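Borrelidin polyketide synthase, type I (Streptomyces parvulus, PDB 6OBT) probably catalyses the dehydration of polyketide intermediates during borrelidin assembly, acting as the dehydratase domain of a modular synthase. Local coordinates at residues G41-P46 with D222-H227; R56-R61 with L91-Q96; E179-E184 with R197-A202. All blocks are in the same frame, centred on the assembly; numbering follows the deposited sequence.

How the interactions relate
Interactions 2 and 3 each lie within one half of the double hotdog, and interaction 1 joins the halves. Interaction 2 holds a strand against helix 83-97 in the first half, with a tryptophan bonded at its edge and covered on its face. Interaction 1, its centre about 10 Å from that of interaction 2 and touching it, links two loops across the halves through one backbone bond and an aromatic cluster. Both are partly buried. Interaction 3 is the more buried contact, although its centre lies farther from the chain's middle, about 26 Å from that of interaction 1; there a tyrosine hydroxyl and CH-pi packing attach helix 181-187 to a strand of the second half.

Interaction 1. Residues G41-P46 with D222-H227; sequences GHAFVP and DAYGLH
Ala43 and Ala223 make the polar part of this loop-to-loop contact. The N-H of Ala43 reaches the O of Ala223 over 2.9 Å, in the carbonyl plane and on a lone pair. The same oxygen lies over the centre of the His42 imidazole, 3.6 Å above its plane, and also receives a CA-H...O contact from His42. That ring is steered by its own loop: with CG anti to the backbone N (chi1 -162°), ND1 turns back to accept the N-H of Phe44 at 3.0 Å, while NE2 bonds to Glu88 of helix 83-97. Glu88 also takes the backbone N-H groups of Gly225 and Leu226, tying both loops to one carboxylate.

In the double-hotdog fold of polyketide synthase dehydratases, each half wraps a sheet around a central helix. Here a loop of the first half meets the lead-in to helix 228-236, the central helix of the second, and His227 N-caps that helix.

Aromatic contacts centre on Tyr224. Its edge points at the face of Phe44 in a T-shaped pair, centroids 5.3 Å apart and planes at 84°, and its CD1 approaches His42 CE1 obliquely at 3.8 Å. Apolar contacts complete the join: the methyl of Ala43 sits over the Tyr224 face, CB to CZ 3.4 Å, and its CB also meets Ala223 CB at 3.5 Å.

Interaction 2. Residues R56-R61 with L91-Q96; sequences RVWTGR and LHAGHQ
Trp58 reaches from its strand to Ala93 and Gln96 on the helix, and its side chain can be followed outward atom by atom. CB leaves the strand against Val45; CG lies anti to the carbonyl carbon (chi1 -76°), which sends the indole toward the helix. On the pyrrole side, CD1 passes Gln96 OE1, and the next atom, NE1, donates to that oxygen over a short 2.6 Å. The acceptor lies almost in the indole plane, though the donor is tilted 25° from the plane of the amide carbonyl.

Strand 55-62 and helix 83-97 belong to the first hotdog of the dehydratase, in which the antiparallel sheet curls around this helix; the axes of the two short segments run at 141° to each other and come within 10.2 Å.

Over the six-membered ring comes the methyl of Ala93, a CH-pi contact with CB 3.6 Å from the centroid and almost on the ring normal. At the far end CZ2 meets Gln96 CB at 3.8 Å, and CH2 lies as far from Ala93 O. On the side away from Ala93, CZ2 lies over one face of the Arg56 guanidinium, 3.6 Å above its plane and toward the rim; NE of this arginine is salt-bridged to Asp50, and its NH1 makes a weak bond of 3.3 Å to Gln96 O.

Interaction 3. Residues E179-E184 with R197-A202; sequences EGFYDE and RCLRRA
This is a buried helix-to-strand contact in the second half of the dehydratase, where Tyr182 and Phe181, in the first turn of helix 181-187, pack on the start of strand 199-205. Tyr182 supplies the polar part. Its OH accepts the N-H of Leu199 at 3.0 Å and nearly straight (166°), with a second, weak bond from Cys198 N at 3.1 Å. The same oxygen is hydrogen-bonded to His236 NE2 at the end of helix 228-236, so three nitrogens gather round one hydroxyl oxygen, one of them by a weak bond.

The second hotdog has helix 228-236 as its central helix, and the tyrosine thus ties a peripheral helix both to that helix and to the sheet. Segment 197-202 follows directly on the GYxYGPxF signature sequence of polyketide synthase dehydratases, and farther along it Arg200 and Arg201 form a classic beta bulge opposite Glu212.

The phenol ring is held from both sides. Arg197 CG sits over the centre of one face, 4.0 Å from the centroid, and Phe181 CD2 over the other, its ring brought there by a CG anti to the backbone N (chi1 166°). Phe181 in turn offers a face to Leu199, whose CD2 makes a CH-pi contact 3.7 Å from the ring centroid. Leu199 CB closes on Tyr182 OH at 3.4 Å, while the Arg197 guanidinium reaches on to the carbonyl of Tyr192.

Interaction 1. Residues G41-P46 with D222-H227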
ATOM      1  N   GLY A  41     -11.275   3.774   7.427  1.00 42.19           N
ATOM      2  CA  GLY A  41     -12.420   3.743   8.327  1.00 45.32           C
ATOM      3  C   GLY A  41     -12.856   2.385   8.844  1.00 45.75           C
ATOM      4  O   GLY A  41     -13.997   2.246   9.295  1.00 48.11           O
ATOM      5  N   HIS A  42     -11.994   1.373   8.783  1.00 41.70           N
ATOM      6  CA  HIS A  42     -12.275   0.057   9.341  1.00 39.26           C
ATOM      7  C   HIS A  42     -11.239  -0.278  10.399  1.00 41.17           C
ATOM      8  O   HIS A  42     -10.057   0.043  10.242  1.00 35.32           O
ATOM      9  CB  HIS A  42     -12.263  -1.036   8.277  1.00 33.99           C
ATOM     10  CG  HIS A  42     -12.944  -2.297   8.717  1.00 37.60           C
ATOM     11  ND1 HIS A  42     -12.309  -3.273   9.458  1.00 38.02           N
ATOM     12  CD2 HIS A  42     -14.222  -2.720   8.554  1.00 35.94           C
ATOM     13  CE1 HIS A  42     -13.156  -4.254   9.708  1.00 40.64           C
ATOM     14  NE2 HIS A  42     -14.327  -3.941   9.175  1.00 35.98           N
ATOM     15  N   ALA A  43     -11.688  -0.946  11.463  1.00 37.25           N
ATOM     16  CA  ALA A  43     -10.795  -1.282  12.570  1.00 40.50           C
ATOM     17  C   ALA A  43      -9.674  -2.222  12.132  1.00 38.87           C
ATOM     18  O   ALA A  43      -8.514  -2.037  12.525  1.00 43.78           O
ATOM     19  CB  ALA A  43     -11.594  -1.906  13.718  1.00 44.94           C
ATOM     20  N   PHE A  44      -9.990  -3.221  11.301  1.00 33.78           N
ATOM     21  CA  PHE A  44      -8.984  -4.194  10.886  1.00 32.30           C
ATOM     22  C   PHE A  44      -8.122  -3.702   9.730  1.00 34.94           C
ATOM     23  O   PHE A  44      -6.969  -4.125   9.614  1.00 30.84           O
ATOM     24  CB  PHE A  44      -9.629  -5.506  10.462  1.00 33.89           C
ATOM     25  CG  PHE A  44     -10.213  -6.300  11.600  1.00 42.29           C
ATOM     26  CD1 PHE A  44      -9.884  -6.012  12.913  1.00 44.67           C
ATOM     27  CD2 PHE A  44     -11.093  -7.331  11.345  1.00 37.40           C
ATOM     28  CE1 PHE A  44     -10.437  -6.749  13.959  1.00 47.99           C
ATOM     29  CE2 PHE A  44     -11.647  -8.068  12.378  1.00 37.21           C
ATOM     30  CZ  PHE A  44     -11.313  -7.778  13.686  1.00 40.46           C
ATOM     31  N   VAL A  45      -8.660  -2.872   8.839  1.00 36.24           N
ATOM     32  CA  VAL A  45      -7.846  -2.355   7.735  1.00 35.35           C
ATOM     33  C   VAL A  45      -7.949  -0.836   7.732  1.00 36.71           C
ATOM     34  O   VAL A  45      -8.756  -0.260   6.990  1.00 39.56           O
ATOM     35  CB  VAL A  45      -8.247  -2.980   6.388  1.00 31.67           C
ATOM     36  CG1 VAL A  45      -7.686  -4.385   6.301  1.00 29.67           C
ATOM     37  CG2 VAL A  45      -9.756  -3.007   6.199  1.00 30.38           C
ATOM     38  N   PRO A  46      -7.160  -0.153   8.564  1.00 36.60           N
ATOM     39  CA  PRO A  46      -7.317   1.303   8.716  1.00 39.76           C
ATOM     40  C   PRO A  46      -6.832   2.121   7.527  1.00 38.43           C
ATOM     41  O   PRO A  46      -7.115   3.327   7.485  1.00 38.78           O
ATOM     42  CB  PRO A  46      -6.474   1.620   9.960  1.00 45.49           C
ATOM     43  CG  PRO A  46      -6.240   0.296  10.630  1.00 46.85           C
ATOM     44  CD  PRO A  46      -6.221  -0.719   9.544  1.00 37.92           C
ATOM     45  N   ASP A 222     -18.036   0.977  16.337  1.00 47.51           N
ATOM     46  CA  ASP A 222     -17.914   2.139  15.461  1.00 52.68           C
ATOM     47  C   ASP A 222     -17.137   1.816  14.188  1.00 52.60           C
ATOM     48  O   ASP A 222     -17.499   2.284  13.102  1.00 56.46           O
ATOM     49  CB  ASP A 222     -17.256   3.294  16.216  1.00 57.48           C
ATOM     50  CG  ASP A 222     -18.254   4.117  16.999  1.00 68.06           C
ATOM     51  OD1 ASP A 222     -19.452   4.089  16.649  1.00 71.43           O
ATOM     52  OD2 ASP A 222     -17.845   4.791  17.965  1.00 74.76           O
ATOM     53  N   ALA A 223     -16.074   1.016  14.289  1.00 46.24           N
ATOM     54  CA  ALA A 223     -15.190   0.826  13.143  1.00 49.56           C
ATOM     55  C   ALA A 223     -15.462  -0.478  12.399  1.00 46.11           C
ATOM     56  O   ALA A 223     -14.562  -1.017  11.743  1.00 38.20           O
ATOM     57  CB  ALA A 223     -13.728   0.898  13.583  1.00 49.63           C
ATOM     58  N   TYR A 224     -16.685  -0.986  12.476  1.00 39.92           N
ATOM     59  CA  TYR A 224     -17.077  -2.205  11.786  1.00 37.03           C
ATOM     60  C   TYR A 224     -18.359  -1.953  11.007  1.00 38.76           C
ATOM     61  O   TYR A 224     -19.130  -1.047  11.320  1.00 36.80           O
ATOM     62  CB  TYR A 224     -17.274  -3.356  12.776  1.00 35.19           C
ATOM     63  CG  TYR A 224     -16.015  -3.695  13.529  1.00 33.97           C
ATOM     64  CD1 TYR A 224     -15.103  -4.593  13.001  1.00 33.02           C
ATOM     65  CD2 TYR A 224     -15.747  -3.134  14.774  1.00 32.41           C
ATOM     66  CE1 TYR A 224     -13.944  -4.915  13.669  1.00 32.96           C
ATOM     67  CE2 TYR A 224     -14.578  -3.460  15.467  1.00 38.58           C
ATOM     68  CZ  TYR A 224     -13.683  -4.351  14.902  1.00 40.41           C
ATOM     69  OH  TYR A 224     -12.512  -4.687  15.561  1.00 41.96           O
ATOM     70  N   GLY A 225     -18.568  -2.753   9.966  1.00 33.67           N
ATOM     71  CA  GLY A 225     -19.840  -2.747   9.284  1.00 32.25           C
ATOM     72  C   GLY A 225     -20.802  -3.534  10.164  1.00 33.05           C
ATOM     73  O   GLY A 225     -21.767  -2.977  10.706  1.00 35.04           O
ATOM     74  N   LEU A 226     -20.512  -4.823  10.332  1.00 31.67           N
ATOM     75  CA  LEU A 226     -21.179  -5.692  11.304  1.00 30.70           C
ATOM     76  C   LEU A 226     -20.115  -6.342  12.168  1.00 34.79           C
ATOM     77  O   LEU A 226     -19.287  -7.111  11.658  1.00 38.18           O
ATOM     78  CB  LEU A 226     -22.035  -6.758  10.612  1.00 36.39           C
ATOM     79  CG  LEU A 226     -22.809  -7.702  11.545  1.00 41.64           C
ATOM     80  CD1 LEU A 226     -23.795  -6.898  12.383  1.00 40.28           C
ATOM     81  CD2 LEU A 226     -23.533  -8.770  10.755  1.00 36.55           C
ATOM     82  N   HIS A 227     -20.122  -6.030  13.469  1.00 36.01           N
ATOM     83  CA  HIS A 227     -19.079  -6.526  14.366  1.00 32.20           C
ATOM     84  C   HIS A 227     -18.893  -8.034  14.201  1.00 37.95           C
ATOM     85  O   HIS A 227     -19.885  -8.784  14.223  1.00 35.21           O
ATOM     86  CB  HIS A 227     -19.433  -6.223  15.825  1.00 37.95           C
ATOM     87  CG  HIS A 227     -18.294  -6.408  16.780  1.00 39.22           C
ATOM     88  ND1 HIS A 227     -17.907  -7.648  17.248  1.00 38.76           N
ATOM     89  CD2 HIS A 227     -17.463  -5.509  17.359  1.00 38.05           C
ATOM     90  CE1 HIS A 227     -16.877  -7.503  18.066  1.00 40.23           C
ATOM     91  NE2 HIS A 227     -16.588  -6.213  18.153  1.00 36.82           N
TER

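Interaction 2. Residues R56-R61 with L91-Q96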
ATOM      1  N   ARG A  56      -6.856  -1.771  -5.755  1.00 29.58           N
ATOM      2  CA  ARG A  56      -6.927  -1.075  -4.480  1.00 34.04           C
ATOM      3  C   ARG A  56      -6.651  -2.095  -3.395  1.00 30.81           C
ATOM      4  O   ARG A  56      -7.239  -3.184  -3.410  1.00 34.62           O
ATOM      5  CB  ARG A  56      -8.291  -0.422  -4.238  1.00 38.34           C
ATOM      6  CG  ARG A  56      -8.744   0.573  -5.296  1.00 58.05           C
ATOM      7  CD  ARG A  56      -9.977   1.334  -4.804  1.00 67.44           C
ATOM      8  NE  ARG A  56      -9.765   1.913  -3.475  1.00 72.58           N
ATOM      9  CZ  ARG A  56     -10.700   2.552  -2.779  1.00 79.76           C
ATOM     10  NH1 ARG A  56     -11.922   2.691  -3.280  1.00 79.76           N
ATOM     11  NH2 ARG A  56     -10.415   3.047  -1.580  1.00 81.55           N
ATOM     12  N   VAL A  57      -5.804  -1.739  -2.437  1.00 30.08           N
ATOM     13  CA  VAL A  57      -5.405  -2.667  -1.383  1.00 33.79           C
ATOM     14  C   VAL A  57      -5.726  -2.045  -0.035  1.00 35.57           C
ATOM     15  O   VAL A  57      -5.333  -0.906   0.233  1.00 40.85           O
ATOM     16  CB  VAL A  57      -3.913  -3.025  -1.477  1.00 30.87           C
ATOM     17  CG1 VAL A  57      -3.516  -3.955  -0.318  1.00 31.57           C
ATOM     18  CG2 VAL A  57      -3.617  -3.694  -2.811  1.00 30.75           C
ATOM     19  N   TRP A  58      -6.452  -2.786   0.806  1.00 25.94           N
ATOM     20  CA  TRP A  58      -6.660  -2.399   2.194  1.00 30.52           C
ATOM     21  C   TRP A  58      -5.645  -3.154   3.044  1.00 29.40           C
ATOM     22  O   TRP A  58      -5.378  -4.334   2.800  1.00 29.66           O
ATOM     23  CB  TRP A  58      -8.097  -2.706   2.673  1.00 29.26           C
ATOM     24  CG  TRP A  58      -9.140  -1.726   2.150  1.00 35.53           C
ATOM     25  CD1 TRP A  58      -9.757  -0.713   2.844  1.00 34.21           C
ATOM     26  CD2 TRP A  58      -9.664  -1.677   0.823  1.00 36.09           C
ATOM     27  NE1 TRP A  58     -10.644  -0.042   2.019  1.00 36.05           N
ATOM     28  CE2 TRP A  58     -10.602  -0.621   0.776  1.00 33.76           C
ATOM     29  CE3 TRP A  58      -9.422  -2.420  -0.343  1.00 41.37           C
ATOM     30  CZ2 TRP A  58     -11.291  -0.288  -0.389  1.00 43.55           C
ATOM     31  CZ3 TRP A  58     -10.119  -2.088  -1.499  1.00 44.72           C
ATOM     32  CH2 TRP A  58     -11.038  -1.032  -1.511  1.00 44.43           C
ATOM     33  N   THR A  59      -5.073  -2.471   4.033  1.00 31.91           N
ATOM     34  CA  THR A  59      -3.970  -3.027   4.805  1.00 32.21           C
ATOM     35  C   THR A  59      -4.229  -2.833   6.286  1.00 31.60           C
ATOM     36  O   THR A  59      -4.853  -1.849   6.705  1.00 32.49           O
ATOM     37  CB  THR A  59      -2.598  -2.367   4.443  1.00 33.64           C
ATOM     38  OG1 THR A  59      -2.574  -1.007   4.891  1.00 34.59           O
ATOM     39  CG2 THR A  59      -2.349  -2.383   2.944  1.00 36.76           C
ATOM     40  N   GLY A  60      -3.732  -3.777   7.074  1.00 30.52           N
ATOM     41  CA  GLY A  60      -3.791  -3.650   8.515  1.00 34.85           C
ATOM     42  C   GLY A  60      -2.836  -4.610   9.186  1.00 36.14           C
ATOM     43  O   GLY A  60      -2.199  -5.445   8.541  1.00 35.48           O
ATOM     44  N   ARG A  61      -2.758  -4.484  10.510  1.00 35.44           N
ATOM     45  CA  ARG A  61      -2.006  -5.389  11.369  1.00 34.96           C
ATOM     46  C   ARG A  61      -2.960  -5.999  12.393  1.00 41.47           C
ATOM     47  O   ARG A  61      -3.656  -5.264  13.103  1.00 48.10           O
ATOM     48  CB  ARG A  61      -0.893  -4.645  12.099  1.00 44.38           C
ATOM     49  CG  ARG A  61       0.090  -5.543  12.826  1.00 53.95           C
ATOM     50  CD  ARG A  61       1.231  -4.735  13.414  1.00 63.33           C
ATOM     51  NE  ARG A  61       0.772  -3.796  14.436  1.00 70.75           N
ATOM     52  CZ  ARG A  61       1.569  -2.964  15.101  1.00 76.30           C
ATOM     53  NH1 ARG A  61       2.873  -2.949  14.851  1.00 80.15           N
ATOM     54  NH2 ARG A  61       1.064  -2.145  16.016  1.00 75.55           N
ATOM     55  N   LEU A  91     -17.262  -6.872   2.417  1.00 31.00           N
ATOM     56  CA  LEU A  91     -18.392  -5.939   2.375  1.00 30.94           C
ATOM     57  C   LEU A  91     -17.916  -4.501   2.525  1.00 33.10           C
ATOM     58  O   LEU A  91     -18.459  -3.583   1.893  1.00 33.11           O
ATOM     59  CB  LEU A  91     -19.404  -6.276   3.478  1.00 31.99           C
ATOM     60  CG  LEU A  91     -20.274  -7.502   3.215  1.00 33.99           C
ATOM     61  CD1 LEU A  91     -20.829  -8.095   4.522  1.00 34.80           C
ATOM     62  CD2 LEU A  91     -21.427  -7.095   2.295  1.00 34.57           C
ATOM     63  N   HIS A  92     -16.881  -4.290   3.347  1.00 32.52           N
ATOM     64  CA  HIS A  92     -16.383  -2.940   3.565  1.00 33.78           C
ATOM     65  C   HIS A  92     -15.638  -2.431   2.336  1.00 36.01           C
ATOM     66  O   HIS A  92     -15.862  -1.302   1.883  1.00 38.73           O
ATOM     67  CB  HIS A  92     -15.470  -2.900   4.791  1.00 37.99           C
ATOM     68  CG  HIS A  92     -14.796  -1.579   4.976  1.00 36.32           C
ATOM     69  ND1 HIS A  92     -15.363  -0.550   5.697  1.00 40.29           N
ATOM     70  CD2 HIS A  92     -13.621  -1.104   4.498  1.00 36.54           C
ATOM     71  CE1 HIS A  92     -14.555   0.495   5.673  1.00 39.46           C
ATOM     72  NE2 HIS A  92     -13.497   0.189   4.944  1.00 39.27           N
ATOM     73  N   ALA A  93     -14.736  -3.255   1.792  1.00 36.14           N
ATOM     74  CA  ALA A  93     -13.977  -2.856   0.599  1.00 35.01           C
ATOM     75  C   ALA A  93     -14.880  -2.710  -0.620  1.00 41.42           C
ATOM     76  O   ALA A  93     -14.723  -1.769  -1.411  1.00 42.17           O
ATOM     77  CB  ALA A  93     -12.879  -3.878   0.325  1.00 33.46           C
ATOM     78  N   GLY A  94     -15.822  -3.639  -0.798  1.00 40.68           N
ATOM     79  CA  GLY A  94     -16.711  -3.560  -1.944  1.00 44.72           C
ATOM     80  C   GLY A  94     -17.558  -2.304  -1.928  1.00 41.75           C
ATOM     81  O   GLY A  94     -17.724  -1.637  -2.953  1.00 44.00           O
ATOM     82  N   HIS A  95     -18.098  -1.958  -0.757  1.00 40.58           N
ATOM     83  CA  HIS A  95     -18.858  -0.724  -0.631  1.00 43.26           C
ATOM     84  C   HIS A  95     -17.997   0.483  -0.978  1.00 43.01           C
ATOM     85  O   HIS A  95     -18.440   1.383  -1.695  1.00 45.01           O
ATOM     86  CB  HIS A  95     -19.405  -0.585   0.784  1.00 43.29           C
ATOM     87  CG  HIS A  95     -20.189   0.668   0.999  1.00 56.88           C
ATOM     88  ND1 HIS A  95     -21.511   0.787   0.633  1.00 63.32           N
ATOM     89  CD2 HIS A  95     -19.835   1.861   1.533  1.00 60.14           C
ATOM     90  CE1 HIS A  95     -21.940   2.001   0.933  1.00 66.29           C
ATOM     91  NE2 HIS A  95     -20.942   2.672   1.480  1.00 64.61           N
ATOM     92  N   GLN A  96     -16.761   0.520  -0.483  1.00 43.10           N
ATOM     93  CA  GLN A  96     -15.885   1.632  -0.842  1.00 46.95           C
ATOM     94  C   GLN A  96     -15.557   1.655  -2.326  1.00 47.32           C
ATOM     95  O   GLN A  96     -15.197   2.717  -2.852  1.00 54.75           O
ATOM     96  CB  GLN A  96     -14.599   1.581  -0.012  1.00 47.37           C
ATOM     97  CG  GLN A  96     -14.829   2.031   1.429  1.00 53.76           C
ATOM     98  CD  GLN A  96     -13.539   2.261   2.196  1.00 56.40           C
ATOM     99  OE1 GLN A  96     -12.492   1.723   1.850  1.00 52.65           O
ATOM    100  NE2 GLN A  96     -13.616   3.069   3.249  1.00 61.67           N
TER

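Interaction 3. Residues E179-E184 with R197-A202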
ATOM      1  N   GLU A 179     -30.450 -22.840  26.748  1.00 81.40           N
ATOM      2  CA  GLU A 179     -29.644 -23.046  27.941  1.00 87.00           C
ATOM      3  C   GLU A 179     -28.420 -23.882  27.613  1.00 81.51           C
ATOM      4  O   GLU A 179     -28.525 -24.913  26.942  1.00 77.70           O
ATOM      5  CB  GLU A 179     -30.482 -23.754  29.006  1.00 99.64           C
ATOM      6  CG  GLU A 179     -29.869 -23.785  30.387  1.00111.57           C
ATOM      7  CD  GLU A 179     -30.294 -22.599  31.215  1.00120.98           C
ATOM      8  OE1 GLU A 179     -30.562 -21.535  30.619  1.00119.68           O
ATOM      9  OE2 GLU A 179     -30.394 -22.746  32.454  1.00127.51           O
ATOM     10  N   GLY A 180     -27.259 -23.431  28.079  1.00 82.85           N
ATOM     11  CA  GLY A 180     -26.047 -24.190  27.823  1.00 79.21           C
ATOM     12  C   GLY A 180     -25.778 -24.488  26.363  1.00 71.06           C
ATOM     13  O   GLY A 180     -25.057 -25.441  26.059  1.00 67.35           O
ATOM     14  N   PHE A 181     -26.397 -23.738  25.446  1.00 64.46           N
ATOM     15  CA  PHE A 181     -26.054 -23.855  24.029  1.00 65.09           C
ATOM     16  C   PHE A 181     -24.549 -23.737  23.820  1.00 61.86           C
ATOM     17  O   PHE A 181     -23.944 -24.511  23.064  1.00 59.91           O
ATOM     18  CB  PHE A 181     -26.806 -22.785  23.239  1.00 62.63           C
ATOM     19  CG  PHE A 181     -26.312 -22.580  21.835  1.00 58.06           C
ATOM     20  CD1 PHE A 181     -26.686 -23.443  20.816  1.00 62.05           C
ATOM     21  CD2 PHE A 181     -25.497 -21.492  21.521  1.00 54.51           C
ATOM     22  CE1 PHE A 181     -26.239 -23.223  19.510  1.00 56.38           C
ATOM     23  CE2 PHE A 181     -25.060 -21.277  20.229  1.00 54.11           C
ATOM     24  CZ  PHE A 181     -25.430 -22.146  19.225  1.00 58.22           C
ATOM     25  N   TYR A 182     -23.916 -22.803  24.529  1.00 60.99           N
ATOM     26  CA  TYR A 182     -22.483 -22.597  24.368  1.00 60.99           C
ATOM     27  C   TYR A 182     -21.656 -23.638  25.111  1.00 64.84           C
ATOM     28  O   TYR A 182     -20.544 -23.960  24.673  1.00 59.95           O
ATOM     29  CB  TYR A 182     -22.111 -21.188  24.818  1.00 56.22           C
ATOM     30  CG  TYR A 182     -22.568 -20.169  23.811  1.00 57.07           C
ATOM     31  CD1 TYR A 182     -21.836 -19.944  22.659  1.00 54.96           C
ATOM     32  CD2 TYR A 182     -23.756 -19.469  23.985  1.00 57.17           C
ATOM     33  CE1 TYR A 182     -22.246 -19.038  21.716  1.00 51.91           C
ATOM     34  CE2 TYR A 182     -24.176 -18.547  23.047  1.00 53.97           C
ATOM     35  CZ  TYR A 182     -23.419 -18.336  21.909  1.00 51.75           C
ATOM     36  OH  TYR A 182     -23.824 -17.428  20.960  1.00 54.34           O
ATOM     37  N   ASP A 183     -22.160 -24.170  26.227  1.00 68.51           N
ATOM     38  CA  ASP A 183     -21.473 -25.293  26.853  1.00 69.93           C
ATOM     39  C   ASP A 183     -21.481 -26.503  25.929  1.00 66.37           C
ATOM     40  O   ASP A 183     -20.480 -27.227  25.827  1.00 67.04           O
ATOM     41  CB  ASP A 183     -22.115 -25.621  28.201  1.00 76.56           C
ATOM     42  CG  ASP A 183     -21.986 -24.483  29.200  1.00 85.52           C
ATOM     43  OD1 ASP A 183     -20.926 -23.821  29.211  1.00 88.67           O
ATOM     44  OD2 ASP A 183     -22.944 -24.246  29.968  1.00 92.05           O
ATOM     45  N   GLU A 184     -22.595 -26.715  25.223  1.00 66.28           N
ATOM     46  CA  GLU A 184     -22.676 -27.786  24.233  1.00 72.22           C
ATOM     47  C   GLU A 184     -21.664 -27.582  23.108  1.00 63.94           C
ATOM     48  O   GLU A 184     -20.964 -28.522  22.709  1.00 70.38           O
ATOM     49  CB  GLU A 184     -24.094 -27.859  23.667  1.00 81.00           C
ATOM     50  CG  GLU A 184     -24.209 -28.615  22.357  1.00 92.30           C
ATOM     51  CD  GLU A 184     -25.435 -29.504  22.305  1.00109.84           C
ATOM     52  OE1 GLU A 184     -26.025 -29.773  23.375  1.00116.68           O
ATOM     53  OE2 GLU A 184     -25.813 -29.932  21.192  1.00113.98           O
ATOM     54  N   ARG A 197     -20.625 -14.818  22.597  1.00 44.38           N
ATOM     55  CA  ARG A 197     -21.794 -15.504  23.166  1.00 46.44           C
ATOM     56  C   ARG A 197     -23.003 -14.574  23.082  1.00 50.09           C
ATOM     57  O   ARG A 197     -23.496 -14.020  24.072  1.00 52.36           O
ATOM     58  CB  ARG A 197     -21.542 -15.948  24.600  1.00 49.20           C
ATOM     59  CG  ARG A 197     -20.399 -16.961  24.739  1.00 49.80           C
ATOM     60  CD  ARG A 197     -20.381 -17.655  26.092  1.00 57.85           C
ATOM     61  NE  ARG A 197     -20.081 -16.769  27.217  1.00 60.96           N
ATOM     62  CZ  ARG A 197     -18.907 -16.706  27.842  1.00 63.57           C
ATOM     63  NH1 ARG A 197     -17.893 -17.467  27.446  1.00 59.99           N
ATOM     64  NH2 ARG A 197     -18.741 -15.876  28.867  1.00 65.83           N
ATOM     65  N   CYS A 198     -23.506 -14.454  21.863  1.00 44.60           N
ATOM     66  CA  CYS A 198     -24.510 -13.463  21.530  1.00 44.16           C
ATOM     67  C   CYS A 198     -25.901 -14.043  21.399  1.00 48.27           C
ATOM     68  O   CYS A 198     -26.871 -13.280  21.398  1.00 49.30           O
ATOM     69  CB  CYS A 198     -24.148 -12.778  20.221  1.00 44.42           C
ATOM     70  SG  CYS A 198     -22.716 -11.700  20.414  1.00 49.14           S
ATOM     71  N   LEU A 199     -26.025 -15.358  21.257  1.00 50.01           N
ATOM     72  CA  LEU A 199     -27.347 -15.957  21.123  1.00 48.14           C
ATOM     73  C   LEU A 199     -28.130 -15.825  22.428  1.00 50.78           C
ATOM     74  O   LEU A 199     -27.655 -16.234  23.491  1.00 56.38           O
ATOM     75  CB  LEU A 199     -27.227 -17.430  20.731  1.00 48.99           C
ATOM     76  CG  LEU A 199     -28.580 -18.159  20.767  1.00 52.64           C
ATOM     77  CD1 LEU A 199     -29.583 -17.516  19.820  1.00 51.48           C
ATOM     78  CD2 LEU A 199     -28.412 -19.623  20.431  1.00 55.87           C
ATOM     79  N   ARG A 200     -29.348 -15.279  22.341  1.00 52.17           N
ATOM     80  CA  ARG A 200     -30.192 -15.072  23.515  1.00 60.06           C
ATOM     81  C   ARG A 200     -31.464 -15.906  23.501  1.00 62.50           C
ATOM     82  O   ARG A 200     -31.822 -16.510  24.521  1.00 67.64           O
ATOM     83  CB  ARG A 200     -30.559 -13.587  23.644  1.00 58.96           C
ATOM     84  CG  ARG A 200     -29.395 -12.641  23.448  1.00 54.42           C
ATOM     85  CD  ARG A 200     -28.367 -12.762  24.569  1.00 60.16           C
ATOM     86  NE  ARG A 200     -27.185 -11.951  24.281  1.00 61.99           N
ATOM     87  CZ  ARG A 200     -26.174 -11.776  25.126  1.00 63.39           C
ATOM     88  NH1 ARG A 200     -26.198 -12.349  26.323  1.00 56.32           N
ATOM     89  NH2 ARG A 200     -25.144 -11.013  24.781  1.00 59.54           N
ATOM     90  N   ARG A 201     -32.201 -15.921  22.390  1.00 62.14           N
ATOM     91  CA  ARG A 201     -33.426 -16.711  22.311  1.00 65.62           C
ATOM     92  C   ARG A 201     -33.535 -17.310  20.918  1.00 57.53           C
ATOM     93  O   ARG A 201     -33.020 -16.748  19.955  1.00 54.86           O
ATOM     94  CB  ARG A 201     -34.683 -15.866  22.623  1.00 68.18           C
ATOM     95  CG  ARG A 201     -34.506 -14.812  23.716  1.00 71.87           C
ATOM     96  CD  ARG A 201     -35.791 -14.606  24.506  1.00 84.59           C
ATOM     97  NE  ARG A 201     -36.862 -14.091  23.662  1.00 93.32           N
ATOM     98  CZ  ARG A 201     -37.338 -12.851  23.731  1.00102.27           C
ATOM     99  NH1 ARG A 201     -36.840 -11.999  24.617  1.00107.32           N
ATOM    100  NH2 ARG A 201     -38.312 -12.462  22.919  1.00102.51           N
ATOM    101  N   ALA A 202     -34.193 -18.462  20.818  1.00 62.54           N
ATOM    102  CA  ALA A 202     -34.404 -19.097  19.523  1.00 66.41           C
ATOM    103  C   ALA A 202     -35.764 -19.792  19.502  1.00 66.34           C
ATOM    104  O   ALA A 202     -36.286 -20.210  20.542  1.00 66.88           O
ATOM    105  CB  ALA A 202     -33.274 -20.091  19.197  1.00 63.09           C
TER